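Local coordinates for genome polyprotein (Chicken sicinivirus JSY, PDB 6QWT) that supplies, as its C-terminal part, the RNA-dependent RNA polymerase 3Dpol, which probably copies the viral RNA genome, at residues F55-G60 against Y234-S239; K255-P260 against D266-Y271; F348-Y353 against Y359-A364. One frame throughout, in Å; residues are numbered along the deposited sequence.

Contact 1: F55-G60 against Y234-S239. Unlike the reference sequence in segment 55-60: Ala57 (reference Lys), Ala58 (reference Gln).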
# COMPACT_ATOMS: atom_id res chain seq x y z
N PHE A 55 3.83 -4.81 17.96
CA PHE A 55 4.30 -3.45 18.23
C PHE A 55 5.79 -3.39 18.52
O PHE A 55 6.29 -2.34 18.95
CB PHE A 55 3.51 -2.85 19.39
CG PHE A 55 2.11 -2.42 19.03
CD1 PHE A 55 1.05 -3.30 19.14
CD2 PHE A 55 1.87 -1.13 18.57
CE1 PHE A 55 -0.23 -2.91 18.80
CE2 PHE A 55 0.58 -0.74 18.23
CZ PHE A 55 -0.47 -1.63 18.35
N SER A 56 6.52 -4.49 18.30
CA SER A 56 7.92 -4.54 18.71
C SER A 56 8.81 -3.65 17.85
O SER A 56 9.84 -3.16 18.33
CB SER A 56 8.43 -5.98 18.68
OG SER A 56 8.36 -6.53 17.38
N ALA A 57 8.44 -3.42 16.59
CA ALA A 57 9.23 -2.56 15.73
C ALA A 57 8.90 -1.08 15.90
O ALA A 57 9.61 -0.23 15.34
CB ALA A 57 9.04 -2.96 14.26
N ALA A 58 7.84 -0.75 16.63
CA ALA A 58 7.53 0.63 16.93
C ALA A 58 8.32 1.10 18.16
O ALA A 58 8.83 0.30 18.94
CB ALA A 58 6.03 0.81 17.18
N GLY A 59 8.42 2.42 18.31
CA GLY A 59 9.13 2.98 19.44
C GLY A 59 10.64 2.88 19.37
O GLY A 59 11.30 3.15 20.38
N GLY A 60 11.21 2.52 18.22
CA GLY A 60 12.66 2.45 18.10
C GLY A 60 13.34 3.80 17.95
O GLY A 60 14.57 3.85 17.93
N TYR A 234 11.31 -2.93 2.35
CA TYR A 234 11.58 -2.44 3.69
C TYR A 234 10.92 -3.36 4.71
O TYR A 234 9.81 -3.86 4.48
CB TYR A 234 11.06 -1.02 3.87
CG TYR A 234 11.74 0.04 3.03
CD1 TYR A 234 11.47 0.16 1.68
CD2 TYR A 234 12.63 0.94 3.61
CE1 TYR A 234 12.08 1.14 0.91
CE2 TYR A 234 13.25 1.92 2.85
CZ TYR A 234 12.97 2.02 1.50
OH TYR A 234 13.58 2.99 0.75
N SER A 235 11.59 -3.57 5.83
CA SER A 235 10.98 -4.17 7.00
C SER A 235 10.56 -3.06 7.95
O SER A 235 11.38 -2.19 8.29
CB SER A 235 11.93 -5.15 7.69
OG SER A 235 13.27 -4.69 7.62
N ASN A 236 9.29 -3.07 8.36
CA ASN A 236 8.74 -2.06 9.28
C ASN A 236 8.85 -0.65 8.70
O ASN A 236 9.19 0.30 9.40
CB ASN A 236 9.42 -2.14 10.65
CG ASN A 236 9.76 -3.57 11.05
OD1 ASN A 236 8.87 -4.37 11.34
ND2 ASN A 236 11.05 -3.89 11.06
N PHE A 237 8.56 -0.52 7.40
CA PHE A 237 8.58 0.78 6.74
C PHE A 237 7.64 1.76 7.42
O PHE A 237 7.98 2.94 7.60
CB PHE A 237 8.22 0.61 5.27
CG PHE A 237 8.45 1.84 4.43
CD1 PHE A 237 9.69 2.47 4.42
CD2 PHE A 237 7.43 2.35 3.64
CE1 PHE A 237 9.90 3.60 3.64
CE2 PHE A 237 7.64 3.48 2.86
CZ PHE A 237 8.88 4.10 2.86
N ASP A 238 6.45 1.30 7.81
CA ASP A 238 5.44 2.18 8.40
C ASP A 238 5.82 2.69 9.78
O ASP A 238 5.17 3.62 10.28
CB ASP A 238 4.09 1.45 8.46
CG ASP A 238 3.65 0.95 7.10
OD1 ASP A 238 3.58 1.76 6.16
OD2 ASP A 238 3.37 -0.26 6.98
N SER A 239 6.84 2.11 10.41
CA SER A 239 7.33 2.59 11.70
C SER A 239 8.63 3.38 11.58
O SER A 239 8.87 4.27 12.40
CB SER A 239 7.53 1.42 12.67
OG SER A 239 6.29 0.85 13.05

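Contact 2: K255-P260 against D266-Y271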
# COMPACT_ATOMS: atom_id res chain seq x y z
N LYS A 255 3.51 24.81 -1.16
CA LYS A 255 3.73 25.79 -2.22
C LYS A 255 3.05 25.41 -3.52
O LYS A 255 2.77 26.30 -4.34
CB LYS A 255 5.24 25.98 -2.45
CG LYS A 255 5.97 26.56 -1.24
CD LYS A 255 7.44 26.79 -1.51
CE LYS A 255 8.23 25.50 -1.39
NZ LYS A 255 9.65 25.66 -1.80
N ILE A 256 2.74 24.13 -3.71
CA ILE A 256 2.15 23.65 -4.96
C ILE A 256 0.62 23.71 -4.91
O ILE A 256 -0.02 24.11 -5.89
CB ILE A 256 2.65 22.22 -5.24
CG1 ILE A 256 4.14 22.23 -5.57
CG2 ILE A 256 1.85 21.57 -6.36
CD1 ILE A 256 4.76 20.85 -5.59
N ILE A 257 0.02 23.31 -3.79
CA ILE A 257 -1.43 23.18 -3.71
C ILE A 257 -2.04 24.55 -3.41
O ILE A 257 -1.71 25.19 -2.41
CB ILE A 257 -1.83 22.16 -2.64
CG1 ILE A 257 -1.41 20.75 -3.07
CG2 ILE A 257 -3.33 22.21 -2.37
CD1 ILE A 257 -1.43 19.73 -1.96
N GLN A 258 -2.95 24.99 -4.28
CA GLN A 258 -3.63 26.27 -4.13
C GLN A 258 -4.91 26.07 -3.33
O GLN A 258 -5.78 25.29 -3.73
CB GLN A 258 -3.94 26.88 -5.50
CG GLN A 258 -2.76 26.88 -6.46
CD GLN A 258 -1.61 27.73 -5.97
OE1 GLN A 258 -1.80 28.90 -5.64
NE2 GLN A 258 -0.42 27.15 -5.92
N LEU A 259 -5.03 26.78 -2.21
CA LEU A 259 -6.13 26.57 -1.29
C LEU A 259 -7.28 27.54 -1.57
O LEU A 259 -7.03 28.70 -1.94
CB LEU A 259 -5.67 26.73 0.15
CG LEU A 259 -4.67 25.68 0.65
CD1 LEU A 259 -4.27 25.96 2.09
CD2 LEU A 259 -5.25 24.28 0.51
N PRO A 260 -8.52 27.10 -1.42
CA PRO A 260 -9.67 27.99 -1.61
C PRO A 260 -9.86 28.89 -0.39
O PRO A 260 -9.24 28.65 0.66
CB PRO A 260 -10.84 27.02 -1.78
CG PRO A 260 -10.44 25.84 -0.96
CD PRO A 260 -8.94 25.73 -1.06
N ASP A 266 -2.44 27.31 6.16
CA ASP A 266 -1.48 26.29 6.56
C ASP A 266 -2.10 24.90 6.67
O ASP A 266 -1.53 24.03 7.34
CB ASP A 266 -0.81 26.68 7.88
CG ASP A 266 -1.79 26.71 9.06
OD1 ASP A 266 -2.98 27.01 8.84
OD2 ASP A 266 -1.35 26.44 10.19
N ALA A 267 -3.25 24.68 6.03
CA ALA A 267 -3.96 23.41 6.19
C ALA A 267 -3.14 22.24 5.65
O ALA A 267 -3.25 21.13 6.16
CB ALA A 267 -5.31 23.47 5.49
N VAL A 268 -2.33 22.49 4.62
CA VAL A 268 -1.52 21.43 4.04
C VAL A 268 -0.51 20.91 5.05
O VAL A 268 -0.44 19.71 5.34
CB VAL A 268 -0.84 21.94 2.75
CG1 VAL A 268 -1.81 21.85 1.58
CG2 VAL A 268 -0.43 23.39 2.95
N GLN A 269 0.29 21.82 5.63
CA GLN A 269 1.28 21.40 6.62
C GLN A 269 0.61 20.79 7.85
O GLN A 269 1.12 19.82 8.42
CB GLN A 269 2.15 22.59 7.03
CG GLN A 269 3.08 23.10 5.94
CD GLN A 269 2.62 24.43 5.37
OE1 GLN A 269 1.42 24.67 5.21
NE2 GLN A 269 3.58 25.30 5.06
N LYS A 270 -0.53 21.35 8.27
CA LYS A 270 -1.20 20.84 9.46
C LYS A 270 -1.76 19.44 9.23
O LYS A 270 -1.73 18.60 10.13
CB LYS A 270 -2.29 21.81 9.90
CG LYS A 270 -1.76 23.09 10.54
CD LYS A 270 -1.60 22.92 12.05
CE LYS A 270 -0.83 24.09 12.66
NZ LYS A 270 0.61 23.76 12.88
N TYR A 271 -2.28 19.17 8.03
CA TYR A 271 -2.79 17.83 7.77
C TYR A 271 -1.65 16.82 7.70
O TYR A 271 -1.79 15.68 8.17
CB TYR A 271 -3.60 17.79 6.47
CG TYR A 271 -4.41 16.52 6.33
CD1 TYR A 271 -5.74 16.46 6.74
CD2 TYR A 271 -3.84 15.37 5.80
CE1 TYR A 271 -6.47 15.29 6.62
CE2 TYR A 271 -4.56 14.20 5.68
CZ TYR A 271 -5.88 14.16 6.08
OH TYR A 271 -6.61 13.00 5.96

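Contact 3: F348-Y353 against Y359-A364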
# COMPACT_ATOMS: atom_id res chain seq x y z
N PHE A 348 24.96 -0.73 -1.20
CA PHE A 348 25.32 0.64 -0.87
C PHE A 348 24.17 1.38 -0.20
O PHE A 348 24.37 2.10 0.79
CB PHE A 348 25.77 1.38 -2.13
CG PHE A 348 26.18 2.80 -1.90
CD1 PHE A 348 25.25 3.83 -1.98
CD2 PHE A 348 27.50 3.11 -1.61
CE1 PHE A 348 25.63 5.14 -1.77
CE2 PHE A 348 27.88 4.42 -1.40
CZ PHE A 348 26.95 5.44 -1.48
N ILE A 349 22.95 1.21 -0.72
CA ILE A 349 21.80 1.88 -0.13
C ILE A 349 21.52 1.33 1.26
O ILE A 349 21.22 2.09 2.19
CB ILE A 349 20.58 1.73 -1.06
CG1 ILE A 349 20.82 2.47 -2.38
CG2 ILE A 349 19.31 2.24 -0.39
CD1 ILE A 349 19.66 2.38 -3.35
N ALA A 350 21.64 0.02 1.44
CA ALA A 350 21.43 -0.59 2.75
C ALA A 350 22.41 -0.04 3.78
O ALA A 350 22.03 0.26 4.92
CB ALA A 350 21.55 -2.11 2.66
N ASP A 351 23.69 0.09 3.40
CA ASP A 351 24.70 0.57 4.34
C ASP A 351 24.48 2.04 4.69
O ASP A 351 24.67 2.44 5.84
CB ASP A 351 26.10 0.35 3.77
CG ASP A 351 26.44 -1.13 3.62
OD1 ASP A 351 27.12 -1.48 2.63
OD2 ASP A 351 26.04 -1.93 4.49
N PHE A 352 24.08 2.86 3.71
CA PHE A 352 23.77 4.25 4.01
C PHE A 352 22.59 4.36 4.96
O PHE A 352 22.60 5.17 5.89
CB PHE A 352 23.49 5.04 2.73
CG PHE A 352 22.85 6.38 2.99
CD1 PHE A 352 23.63 7.48 3.29
CD2 PHE A 352 21.47 6.52 2.96
CE1 PHE A 352 23.05 8.71 3.54
CE2 PHE A 352 20.88 7.75 3.21
CZ PHE A 352 21.67 8.85 3.50
N TYR A 353 21.54 3.56 4.72
CA TYR A 353 20.37 3.58 5.59
C TYR A 353 20.73 3.23 7.02
O TYR A 353 20.21 3.82 7.97
CB TYR A 353 19.30 2.62 5.05
CG TYR A 353 18.39 3.21 4.00
CD1 TYR A 353 17.53 2.39 3.27
CD2 TYR A 353 18.37 4.58 3.74
CE1 TYR A 353 16.69 2.92 2.31
CE2 TYR A 353 17.53 5.11 2.78
CZ TYR A 353 16.69 4.28 2.07
OH TYR A 353 15.84 4.80 1.11
N TYR A 359 15.82 2.98 8.59
CA TYR A 359 15.37 2.02 7.59
C TYR A 359 16.23 0.76 7.62
O TYR A 359 17.46 0.84 7.68
CB TYR A 359 15.42 2.63 6.20
CG TYR A 359 14.48 3.79 5.94
CD1 TYR A 359 13.14 3.73 6.31
CD2 TYR A 359 14.93 4.94 5.31
CE1 TYR A 359 12.28 4.79 6.06
CE2 TYR A 359 14.09 6.00 5.05
CZ TYR A 359 12.76 5.92 5.43
OH TYR A 359 11.93 6.99 5.17
N LYS A 360 15.57 -0.40 7.59
CA LYS A 360 16.24 -1.68 7.42
C LYS A 360 15.72 -2.28 6.11
O LYS A 360 14.54 -2.63 6.01
CB LYS A 360 15.97 -2.62 8.59
CG LYS A 360 16.50 -2.13 9.94
CD LYS A 360 16.05 -3.07 11.06
CE LYS A 360 16.48 -2.56 12.43
NZ LYS A 360 15.44 -2.78 13.48
N VAL A 361 16.59 -2.39 5.12
CA VAL A 361 16.18 -2.75 3.77
C VAL A 361 16.72 -4.13 3.43
O VAL A 361 17.82 -4.50 3.85
CB VAL A 361 16.62 -1.68 2.75
CG1 VAL A 361 18.04 -1.93 2.27
CG2 VAL A 361 15.66 -1.63 1.61
N THR A 362 15.92 -4.90 2.68
CA THR A 362 16.21 -6.30 2.38
C THR A 362 15.79 -6.66 0.96
O THR A 362 15.05 -5.89 0.32
CB THR A 362 15.48 -7.23 3.36
OG1 THR A 362 14.07 -6.98 3.31
CG2 THR A 362 15.99 -7.04 4.79
N PRO A 363 16.24 -7.79 0.42
CA PRO A 363 15.73 -8.25 -0.88
C PRO A 363 14.23 -8.50 -0.84
O PRO A 363 13.63 -8.70 0.21
CB PRO A 363 16.51 -9.55 -1.13
CG PRO A 363 17.77 -9.37 -0.36
CD PRO A 363 17.39 -8.60 0.87
N ALA A 364 13.63 -8.50 -2.03
CA ALA A 364 12.18 -8.56 -2.17
C ALA A 364 11.62 -9.98 -2.18
O ALA A 364 10.40 -10.14 -2.16
CB ALA A 364 11.75 -7.85 -3.46

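Contact 1: F55-G60 against Y234-S239
Ala57 and Asn236 face each other with their CA atoms 6.5 Å apart, and Ala58 lies opposite Ser239 at 5.6 Å between CA atoms. Segment 55-60 is a loop that follows helix 50-54. Its first four residues form a type I beta turn, with Ala58 N bonded to Phe55 O at 3.2 Å. Segment 234-239 runs from the end of a strand into a short helix. Asn236 makes the corner between them with a left-handed backbone, and its O accepts Ser239 N at 3.1 Å and also Thr240 OG1.

Both alanines differ from the reference sequence. The CB of Ala57 points toward Asn236 and sits over the face of its side-chain amide, 3.2 Å from OD1 and 3.3 Å from CG of Asn236. The ND2 end of the amide lies farther off. Asn236 CG stands anti to the carbonyl carbon but is turned off the staggered position (chi1 -36°), with its amide face under Ala57 CB. Ser239 touches both alanines: its CB packs 3.8 Å from Ala57 O, and its OG lies 4.1 Å from Ala58 CB. No hydrogen bond crosses the contact, which is a small surface contact.

Ser1, the N-terminal residue, adjoins the same place: its backbone pairs with Ser239 and it touches Ala58. Segment 234-239 belongs to the polymerase motif A of the palm. An N-terminus docked beside motif A is characteristic of picornaviral 3Dpol, and is consistent with the activation mechanism known in that family.

Contact 2: K255-P260 against D266-Y271
Ala267 O accepts Tyr271 N at 2.9 Å in the first full turn of helix 267-276, and the same turn presents Ala267 and Val268 to segment 255-260. This part of the chain links helix 243-256 to helix 267-276, between palm motifs A and B, probably in the fingers. After Ile256 a weakly bonded strand at about 257-258 runs parallel to strand 86-87, through backbone bonds of Ile256 and Gln258 to Leu86.

The joint is wholly apolar. Leu259 points toward the helix, and its two methyls go to different residues: CD1 lies 4.3 Å from Ala267 CB, and CD2 4.3 Å from Val268 CG1. Val268 holds this CG1 anti to its carbonyl carbon (chi1 -82°), and Ile257 CD1 also meets Val268 CG1, at 4.1 Å. The Ile257 and Val268 side chains lie alongside, pointing in opposite senses. Leu189 of helix 180-189 touches both Leu259 and Ala267, while Thr88 lies against Ile257 and Leu259.

Gln258 points away. Its side chain folds back on the helix end, where NE2 donates to Ile256 O at 3.1 Å with an N-H...O angle of 155°, from well above the carbonyl plane.

Contact 3: F348-Y353 against Y359-A364
Tyr353 and Tyr359 both place CG anti to their own carbonyl carbon, with chi1 at -86° and -65°, and this brings the two rings together between helix 346-356 and strand 360-362. The rings form an edge-to-face (T-shaped) pair. The edge of Tyr359 is turned to the face of Tyr353, with centroids 4.9 Å apart and planes at 60°. Tyr359 CD2 stands over the centre of the Tyr353 ring and comes 3.6 Å from Tyr353 CE2. Tyr359 CB adds a CH-pi contact on the same face, 3.6 Å from Tyr353 CD1. Ile349 CG2, one helical turn back, covers part of the opposite face. The Tyr353 ring is therefore sandwiched.

Val361 lies at the edge of that ring, its CB 4.2 Å from Tyr353 CD1. Its CG1, held between the backbone N and the carbonyl carbon, is the branch that meets the helix, 3.5 Å from Ala350 CB.

All four touching residues are buried. The phenol hydroxyls are bonded outside the two segments: Tyr353 OH to Tyr234 OH, and Tyr359 OH to Ser311 OG of helix 298-316. These bonds satisfy the two hydroxyls of buried residues.

The helix and strand correspond to polymerase motif D. They complete a beta-alpha-beta crossover from strand 335-340 to strand 360-362, which is parallel to it with strand 230-235 between. This is the second half of the ferredoxin-like (RRM-like) palm of RNA polymerases.

How the contacts relate
The contacts follow one another in series along the chain. Contact 3 and the 234-239 side of contact 1 lie in the palm: strands 230-235 and 360-362 are neighbours in its antiparallel sheet, and the two centres are 15 Å apart. Ser235 OG lies 2.9 Å from Lys360 O, a probable hydrogen bond, and Tyr234 packs against Tyr359. Motif A is thus tied to motif D. Contact 2 stands apart, its centre 29 Å from that of contact 1 and 33 Å from that of contact 3. Helix 243-256 follows helix 237-240, but the nearest atoms of contacts 1 and 2 are about 14 Å apart. Contact 1 sets an N-terminal loop against motif A; contact 2 is probably in the fingers.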